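Local coordinates for protein acyl-CoA dehydrogenase (PDB 2Z1Q) that binds FAD and probably catalyses the dehydrogenation of saturated acyl-CoA to 2,3-dehydroacyl-CoA, passing the electrons to an acceptor, at residues R163-E168 and K196-H201; H172-G177 and D237-V242. All blocks are in the same frame, centred on the assembly; numbering follows the deposited sequence.

Contact 1. Residues R163-E168 and K196-H201; sequences RATLSE and KVDGEH
A short parallel strand pairing in the beta-sheet middle domain brings R163 and A164 beside K196 and V197. Two backbone bonds hold it, both through A164. Its N gives a hydrogen to the O of K196 at 2.9 Å. Its O takes one from the N of D198, also at 2.9 Å. The CA of V197 adds a CA-H...O contact to the same O at 3.0 Å, so that oxygen takes one N-H bond and one weaker CA-H approach.

On the buried face, the CB of A164 meets the CG2 of V197 at 4.3 Å. F205 packs on A164 and T203 on V197, both from strand 201-208. In the beta-sheet middle domain of the acyl-CoA dehydrogenase family, the pairing stops where K196 to G199 form a type II turn. V197 also faces both E200 and H201 in a classic beta bulge, so the chain reverses at once into the next strand.

D198 sits in the turn. Its CG lies anti to the carbonyl carbon (chi1 -59°), and the carboxylate reaches over toward T165 and L166. There OD2 lies 4.0 Å from the CG2 of T165. A water accepts from the N of L166 at 2.8 Å and donates to the OD2 of D198 at 2.9 Å. K196 runs out extended on the other face, where its NZ bonds to the O of L158.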
ATOM      1  N   ARG B 163       5.330  32.114  19.007  1.00 38.43           N
ATOM      2  CA  ARG B 163       5.338  33.576  19.071  1.00 40.00           C
ATOM      3  C   ARG B 163       6.710  34.242  19.103  1.00 39.43           C
ATOM      4  O   ARG B 163       7.694  33.672  19.564  1.00 36.10           O
ATOM      5  CB  ARG B 163       4.501  34.044  20.274  1.00 42.71           C
ATOM      6  CG  ARG B 163       4.842  33.381  21.613  1.00 46.32           C
ATOM      7  CD  ARG B 163       3.644  33.422  22.581  1.00 49.59           C
ATOM      8  NE  ARG B 163       3.864  32.570  23.748  1.00 51.65           N
ATOM      9  CZ  ARG B 163       4.653  32.900  24.764  1.00 53.57           C
ATOM     10  NH1 ARG B 163       5.285  34.065  24.753  1.00 55.67           N
ATOM     11  NH2 ARG B 163       4.831  32.061  25.781  1.00 54.50           N
ATOM     12  N   ALA B 164       6.752  35.470  18.605  1.00 40.54           N
ATOM     13  CA  ALA B 164       7.983  36.238  18.578  1.00 41.26           C
ATOM     14  C   ALA B 164       7.682  37.662  19.021  1.00 41.94           C
ATOM     15  O   ALA B 164       6.816  38.329  18.459  1.00 40.71           O
ATOM     16  CB  ALA B 164       8.575  36.240  17.172  1.00 38.54           C
ATOM     17  N   THR B 165       8.395  38.112  20.044  1.00 44.91           N
ATOM     18  CA  THR B 165       8.225  39.467  20.561  1.00 48.31           C
ATOM     19  C   THR B 165       9.569  40.174  20.680  1.00 49.67           C
ATOM     20  O   THR B 165      10.562  39.583  21.112  1.00 48.16           O
ATOM     21  CB  THR B 165       7.547  39.466  21.943  1.00 49.32           C
ATOM     22  OG1 THR B 165       8.154  38.470  22.774  1.00 50.41           O
ATOM     23  CG2 THR B 165       6.058  39.187  21.808  1.00 50.21           C
ATOM     24  N   LEU B 166       9.587  41.444  20.290  1.00 52.33           N
ATOM     25  CA  LEU B 166      10.798  42.259  20.341  1.00 55.40           C
ATOM     26  C   LEU B 166      11.085  42.703  21.773  1.00 57.13           C
ATOM     27  O   LEU B 166      10.247  43.340  22.409  1.00 57.27           O
ATOM     28  CB  LEU B 166      10.627  43.488  19.457  1.00 56.61           C
ATOM     29  CG  LEU B 166      11.885  44.320  19.225  1.00 57.65           C
ATOM     30  CD1 LEU B 166      12.928  43.459  18.536  1.00 58.49           C
ATOM     31  CD2 LEU B 166      11.551  45.534  18.375  1.00 57.11           C
ATOM     32  N   SER B 167      12.276  42.376  22.266  1.00 58.93           N
ATOM     33  CA  SER B 167      12.685  42.727  23.626  1.00 60.98           C
ATOM     34  C   SER B 167      12.666  44.227  23.894  1.00 63.05           C
ATOM     35  O   SER B 167      12.592  45.034  22.964  1.00 61.99           O
ATOM     36  CB  SER B 167      14.091  42.204  23.892  1.00 60.39           C
ATOM     37  OG  SER B 167      15.009  42.799  22.993  1.00 58.81           O
ATOM     38  N   GLU B 168      12.742  44.584  25.176  1.00 65.72           N
ATOM     39  CA  GLU B 168      12.742  45.983  25.592  1.00 68.57           C
ATOM     40  C   GLU B 168      13.872  46.684  24.849  1.00 68.89           C
ATOM     41  O   GLU B 168      13.672  47.726  24.216  1.00 68.38           O
ATOM     42  CB  GLU B 168      12.976  46.087  27.104  1.00 70.56           C
ATOM     43  CG  GLU B 168      11.944  46.924  27.860  1.00 73.92           C
ATOM     44  CD  GLU B 168      10.651  46.169  28.157  1.00 75.95           C
ATOM     45  OE1 GLU B 168      10.720  45.110  28.820  1.00 76.67           O
ATOM     46  OE2 GLU B 168       9.568  46.631  27.731  1.00 76.94           O
ATOM     47  N   LYS B 196       5.296  34.125  14.593  1.00 36.84           N
ATOM     48  CA  LYS B 196       4.569  35.340  14.302  1.00 40.68           C
ATOM     49  C   LYS B 196       4.885  36.412  15.334  1.00 42.05           C
ATOM     50  O   LYS B 196       4.818  36.167  16.539  1.00 42.21           O
ATOM     51  CB  LYS B 196       3.071  35.053  14.269  1.00 41.23           C
ATOM     52  CG  LYS B 196       2.659  34.143  13.127  1.00 41.92           C
ATOM     53  CD  LYS B 196       1.198  33.765  13.255  1.00 43.60           C
ATOM     54  CE  LYS B 196       0.738  32.914  12.080  1.00 44.24           C
ATOM     55  NZ  LYS B 196      -0.659  32.431  12.275  1.00 45.08           N
ATOM     56  N   VAL B 197       5.253  37.595  14.855  1.00 44.01           N
ATOM     57  CA  VAL B 197       5.569  38.703  15.746  1.00 46.00           C
ATOM     58  C   VAL B 197       4.252  39.209  16.320  1.00 46.83           C
ATOM     59  O   VAL B 197       3.346  39.586  15.574  1.00 46.64           O
ATOM     60  CB  VAL B 197       6.288  39.846  14.988  1.00 45.83           C
ATOM     61  CG1 VAL B 197       6.634  40.974  15.944  1.00 46.01           C
ATOM     62  CG2 VAL B 197       7.552  39.310  14.332  1.00 44.74           C
ATOM     63  N   ASP B 198       4.148  39.200  17.647  1.00 49.03           N
ATOM     64  CA  ASP B 198       2.931  39.633  18.329  1.00 50.48           C
ATOM     65  C   ASP B 198       1.785  38.730  17.893  1.00 50.66           C
ATOM     66  O   ASP B 198       0.620  39.127  17.920  1.00 50.13           O
ATOM     67  CB  ASP B 198       2.594  41.087  17.977  1.00 51.66           C
ATOM     68  CG  ASP B 198       3.708  42.052  18.340  1.00 53.58           C
ATOM     69  OD1 ASP B 198       3.580  43.252  18.011  1.00 53.70           O
ATOM     70  OD2 ASP B 198       4.710  41.613  18.951  1.00 53.23           O
ATOM     71  N   GLY B 199       2.138  37.516  17.480  1.00 51.65           N
ATOM     72  CA  GLY B 199       1.144  36.555  17.036  1.00 52.72           C
ATOM     73  C   GLY B 199       0.279  37.042  15.888  1.00 52.85           C
ATOM     74  O   GLY B 199      -0.947  36.989  15.972  1.00 53.91           O
ATOM     75  N   GLU B 200       0.893  37.521  14.814  1.00 52.18           N
ATOM     76  CA  GLU B 200       0.095  37.998  13.693  1.00 52.03           C
ATOM     77  C   GLU B 200       0.921  38.137  12.427  1.00 49.22           C
ATOM     78  O   GLU B 200       0.383  38.107  11.322  1.00 49.43           O
ATOM     79  CB  GLU B 200      -0.552  39.342  14.047  1.00 54.32           C
ATOM     80  CG  GLU B 200      -1.598  39.831  13.045  1.00 58.02           C
ATOM     81  CD  GLU B 200      -2.808  38.909  12.948  1.00 60.11           C
ATOM     82  OE1 GLU B 200      -3.472  38.680  13.981  1.00 61.46           O
ATOM     83  OE2 GLU B 200      -3.093  38.415  11.834  1.00 61.94           O
ATOM     84  N   HIS B 201       2.231  38.276  12.593  1.00 47.05           N
ATOM     85  CA  HIS B 201       3.126  38.429  11.455  1.00 45.37           C
ATOM     86  C   HIS B 201       4.025  37.224  11.252  1.00 42.83           C
ATOM     87  O   HIS B 201       5.086  37.119  11.859  1.00 43.20           O
ATOM     88  CB  HIS B 201       3.973  39.685  11.632  1.00 45.32           C
ATOM     89  CG  HIS B 201       3.162  40.911  11.891  1.00 46.84           C
ATOM     90  ND1 HIS B 201       3.368  41.724  12.986  1.00 47.23           N
ATOM     91  CD2 HIS B 201       2.105  41.436  11.225  1.00 46.93           C
ATOM     92  CE1 HIS B 201       2.471  42.692  12.985  1.00 47.38           C
ATOM     93  NE2 HIS B 201       1.694  42.541  11.929  1.00 46.47           N
TER
HETATM   94  O   HOH W   1       7.382  42.771  19.240  1.00 36.62           O

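Contact 2. Residues H172-G177 and D237-V242; sequences HYILNG and DVKVPV
H172-G177 and V238-P241 run antiparallel, with strand axes 4.2 Å apart at closest approach and 148° between their directions. Y173 and V240 form one hydrogen-bonded pair, L175 and V238 the next. The bond from the N of V238 to the O of L175 is nearly straight, at 174°.

On the buried face, the CD1 of L175 meets the CG2 of V240 at 4.1 Å, and V207 packs on V238 and V240 from strand 201-208. On the other face K239 is bent at chi2, chi3 and chi4. These bends bring its CE to 3.5 Å from the CG of H172 and put NZ over one face of the imidazole.

A G1 beta bulge interrupts the pairing in this middle-domain sheet: D237 and V238 both face L175. N176 grips D237 there with two bonds. Its OD1 accepts from the N of D237 at 2.6 Å, and its ND2 gives a hydrogen to the OD1 of D237 at 3.2 Å. The amide and carboxylate planes stand 90° apart. A leucine in place of N176 would probably leave the N of D237 without this acceptor and its carboxylate freer to turn. Beside them, the CG2 of I174 lies 3.6 Å from the CA of D237.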
ATOM      1  N   HIS B 172      17.038  42.184  20.234  1.00 60.69           N
ATOM      2  CA  HIS B 172      16.723  40.764  20.105  1.00 58.63           C
ATOM      3  C   HIS B 172      15.225  40.473  20.017  1.00 56.61           C
ATOM      4  O   HIS B 172      14.391  41.312  20.356  1.00 56.77           O
ATOM      5  CB  HIS B 172      17.302  39.981  21.287  1.00 60.07           C
ATOM      6  CG  HIS B 172      18.785  40.123  21.445  1.00 62.57           C
ATOM      7  ND1 HIS B 172      19.384  41.303  21.837  1.00 63.17           N
ATOM      8  CD2 HIS B 172      19.790  39.234  21.258  1.00 63.36           C
ATOM      9  CE1 HIS B 172      20.693  41.133  21.883  1.00 63.98           C
ATOM     10  NE2 HIS B 172      20.965  39.887  21.537  1.00 64.48           N
ATOM     11  N   TYR B 173      14.902  39.273  19.546  1.00 53.65           N
ATOM     12  CA  TYR B 173      13.524  38.807  19.441  1.00 50.10           C
ATOM     13  C   TYR B 173      13.428  37.584  20.350  1.00 48.02           C
ATOM     14  O   TYR B 173      14.326  36.744  20.359  1.00 47.49           O
ATOM     15  CB  TYR B 173      13.189  38.412  17.997  1.00 50.24           C
ATOM     16  CG  TYR B 173      12.570  39.524  17.173  1.00 50.30           C
ATOM     17  CD1 TYR B 173      11.358  40.100  17.542  1.00 49.62           C
ATOM     18  CD2 TYR B 173      13.199  39.998  16.018  1.00 50.00           C
ATOM     19  CE1 TYR B 173      10.781  41.118  16.790  1.00 50.52           C
ATOM     20  CE2 TYR B 173      12.629  41.018  15.257  1.00 50.45           C
ATOM     21  CZ  TYR B 173      11.420  41.572  15.650  1.00 50.74           C
ATOM     22  OH  TYR B 173      10.840  42.574  14.905  1.00 51.66           O
ATOM     23  N   ILE B 174      12.358  37.497  21.133  1.00 45.96           N
ATOM     24  CA  ILE B 174      12.184  36.365  22.040  1.00 44.23           C
ATOM     25  C   ILE B 174      11.205  35.367  21.439  1.00 42.60           C
ATOM     26  O   ILE B 174      10.040  35.700  21.173  1.00 43.12           O
ATOM     27  CB  ILE B 174      11.646  36.813  23.408  1.00 44.62           C
ATOM     28  CG1 ILE B 174      12.468  37.989  23.933  1.00 44.60           C
ATOM     29  CG2 ILE B 174      11.709  35.644  24.389  1.00 42.32           C
ATOM     30  CD1 ILE B 174      11.936  38.572  25.218  1.00 47.28           C
ATOM     31  N   LEU B 175      11.679  34.143  21.233  1.00 39.22           N
ATOM     32  CA  LEU B 175      10.855  33.100  20.637  1.00 37.08           C
ATOM     33  C   LEU B 175      10.332  32.060  21.617  1.00 35.36           C
ATOM     34  O   LEU B 175      11.072  31.531  22.454  1.00 34.22           O
ATOM     35  CB  LEU B 175      11.626  32.385  19.516  1.00 36.98           C
ATOM     36  CG  LEU B 175      11.963  33.144  18.230  1.00 38.46           C
ATOM     37  CD1 LEU B 175      12.403  32.155  17.160  1.00 37.00           C
ATOM     38  CD2 LEU B 175      10.747  33.910  17.753  1.00 37.92           C
ATOM     39  N   ASN B 176       9.043  31.765  21.487  1.00 32.59           N
ATOM     40  CA  ASN B 176       8.383  30.776  22.324  1.00 32.65           C
ATOM     41  C   ASN B 176       7.418  29.929  21.495  1.00 32.03           C
ATOM     42  O   ASN B 176       6.558  30.452  20.778  1.00 31.99           O
ATOM     43  CB  ASN B 176       7.640  31.478  23.470  1.00 32.05           C
ATOM     44  CG  ASN B 176       8.577  31.941  24.575  1.00 31.99           C
ATOM     45  OD1 ASN B 176       9.138  31.124  25.311  1.00 28.91           O
ATOM     46  ND2 ASN B 176       8.767  33.256  24.683  1.00 33.42           N
ATOM     47  N   GLY B 177       7.561  28.614  21.587  1.00 31.27           N
ATOM     48  CA  GLY B 177       6.677  27.739  20.837  1.00 28.71           C
ATOM     49  C   GLY B 177       7.234  26.342  20.699  1.00 27.41           C
ATOM     50  O   GLY B 177       8.312  26.034  21.228  1.00 25.45           O
ATOM     51  N   ASP B 237      11.749  31.024  25.586  1.00 36.94           N
ATOM     52  CA  ASP B 237      12.410  32.323  25.664  1.00 39.51           C
ATOM     53  C   ASP B 237      13.737  32.334  24.897  1.00 38.70           C
ATOM     54  O   ASP B 237      14.800  32.530  25.487  1.00 38.35           O
ATOM     55  CB  ASP B 237      12.656  32.716  27.129  1.00 42.11           C
ATOM     56  CG  ASP B 237      11.365  32.931  27.903  1.00 44.30           C
ATOM     57  OD1 ASP B 237      10.448  33.586  27.368  1.00 44.99           O
ATOM     58  OD2 ASP B 237      11.272  32.450  29.051  1.00 46.25           O
ATOM     59  N   VAL B 238      13.676  32.126  23.583  1.00 37.65           N
ATOM     60  CA  VAL B 238      14.880  32.120  22.753  1.00 38.63           C
ATOM     61  C   VAL B 238      15.210  33.520  22.222  1.00 40.22           C
ATOM     62  O   VAL B 238      14.382  34.157  21.564  1.00 39.51           O
ATOM     63  CB  VAL B 238      14.740  31.146  21.549  1.00 39.11           C
ATOM     64  CG1 VAL B 238      15.909  31.313  20.601  1.00 37.14           C
ATOM     65  CG2 VAL B 238      14.679  29.703  22.039  1.00 37.15           C
ATOM     66  N   LYS B 239      16.420  33.986  22.530  1.00 40.99           N
ATOM     67  CA  LYS B 239      16.895  35.298  22.098  1.00 41.98           C
ATOM     68  C   LYS B 239      17.467  35.206  20.692  1.00 41.66           C
ATOM     69  O   LYS B 239      18.405  34.454  20.436  1.00 41.12           O
ATOM     70  CB  LYS B 239      17.984  35.816  23.044  1.00 45.04           C
ATOM     71  CG  LYS B 239      17.519  36.105  24.462  1.00 49.42           C
ATOM     72  CD  LYS B 239      16.850  37.465  24.573  1.00 54.43           C
ATOM     73  CE  LYS B 239      17.863  38.589  24.435  1.00 56.40           C
ATOM     74  NZ  LYS B 239      18.911  38.499  25.494  1.00 59.45           N
ATOM     75  N   VAL B 240      16.893  35.982  19.782  1.00 42.06           N
ATOM     76  CA  VAL B 240      17.338  35.992  18.401  1.00 41.86           C
ATOM     77  C   VAL B 240      17.617  37.423  17.948  1.00 42.32           C
ATOM     78  O   VAL B 240      16.728  38.278  17.957  1.00 40.99           O
ATOM     79  CB  VAL B 240      16.277  35.350  17.481  1.00 42.38           C
ATOM     80  CG1 VAL B 240      16.738  35.389  16.047  1.00 42.93           C
ATOM     81  CG2 VAL B 240      16.034  33.904  17.901  1.00 43.43           C
ATOM     82  N   PRO B 241      18.872  37.701  17.568  1.00 42.64           N
ATOM     83  CA  PRO B 241      19.269  39.033  17.109  1.00 43.28           C
ATOM     84  C   PRO B 241      18.348  39.542  16.001  1.00 44.43           C
ATOM     85  O   PRO B 241      17.988  38.794  15.089  1.00 43.86           O
ATOM     86  CB  PRO B 241      20.695  38.811  16.619  1.00 42.90           C
ATOM     87  CG  PRO B 241      21.201  37.777  17.579  1.00 42.55           C
ATOM     88  CD  PRO B 241      20.041  36.804  17.662  1.00 41.82           C
ATOM     89  N   VAL B 242      17.958  40.807  16.092  1.00 43.78           N
ATOM     90  CA  VAL B 242      17.084  41.396  15.098  1.00 45.62           C
ATOM     91  C   VAL B 242      17.556  41.135  13.664  1.00 46.31           C
ATOM     92  O   VAL B 242      16.735  40.966  12.762  1.00 46.79           O
ATOM     93  CB  VAL B 242      16.972  42.914  15.304  1.00 46.77           C
ATOM     94  CG1 VAL B 242      15.957  43.494  14.337  1.00 47.53           C
ATOM     95  CG2 VAL B 242      16.581  43.211  16.738  1.00 47.56           C
TER

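Overall arrangement
Contacts 1 and 2 belong to one sheet and meet along neighbouring strands 163-166 and 172-183. R163 bonds to N176 and T165 to I174 through the backbone, while the CB of A164 packs on the CD2 of L175. Both are partly buried. Each has an apolar inner face against strand 201-208 and a more open face, charged in contact 1 (R163, K196) and mixed in contact 2 (H172, I174, K239). Contact 1 is parallel and small, and a water helps join its turn to the neighbouring strand. Contact 2 is antiparallel and buries nearly three times the surface. Its polar end is a direct amide-carboxylate pairing at a bulge. The other chain of the assembly touches neither contact.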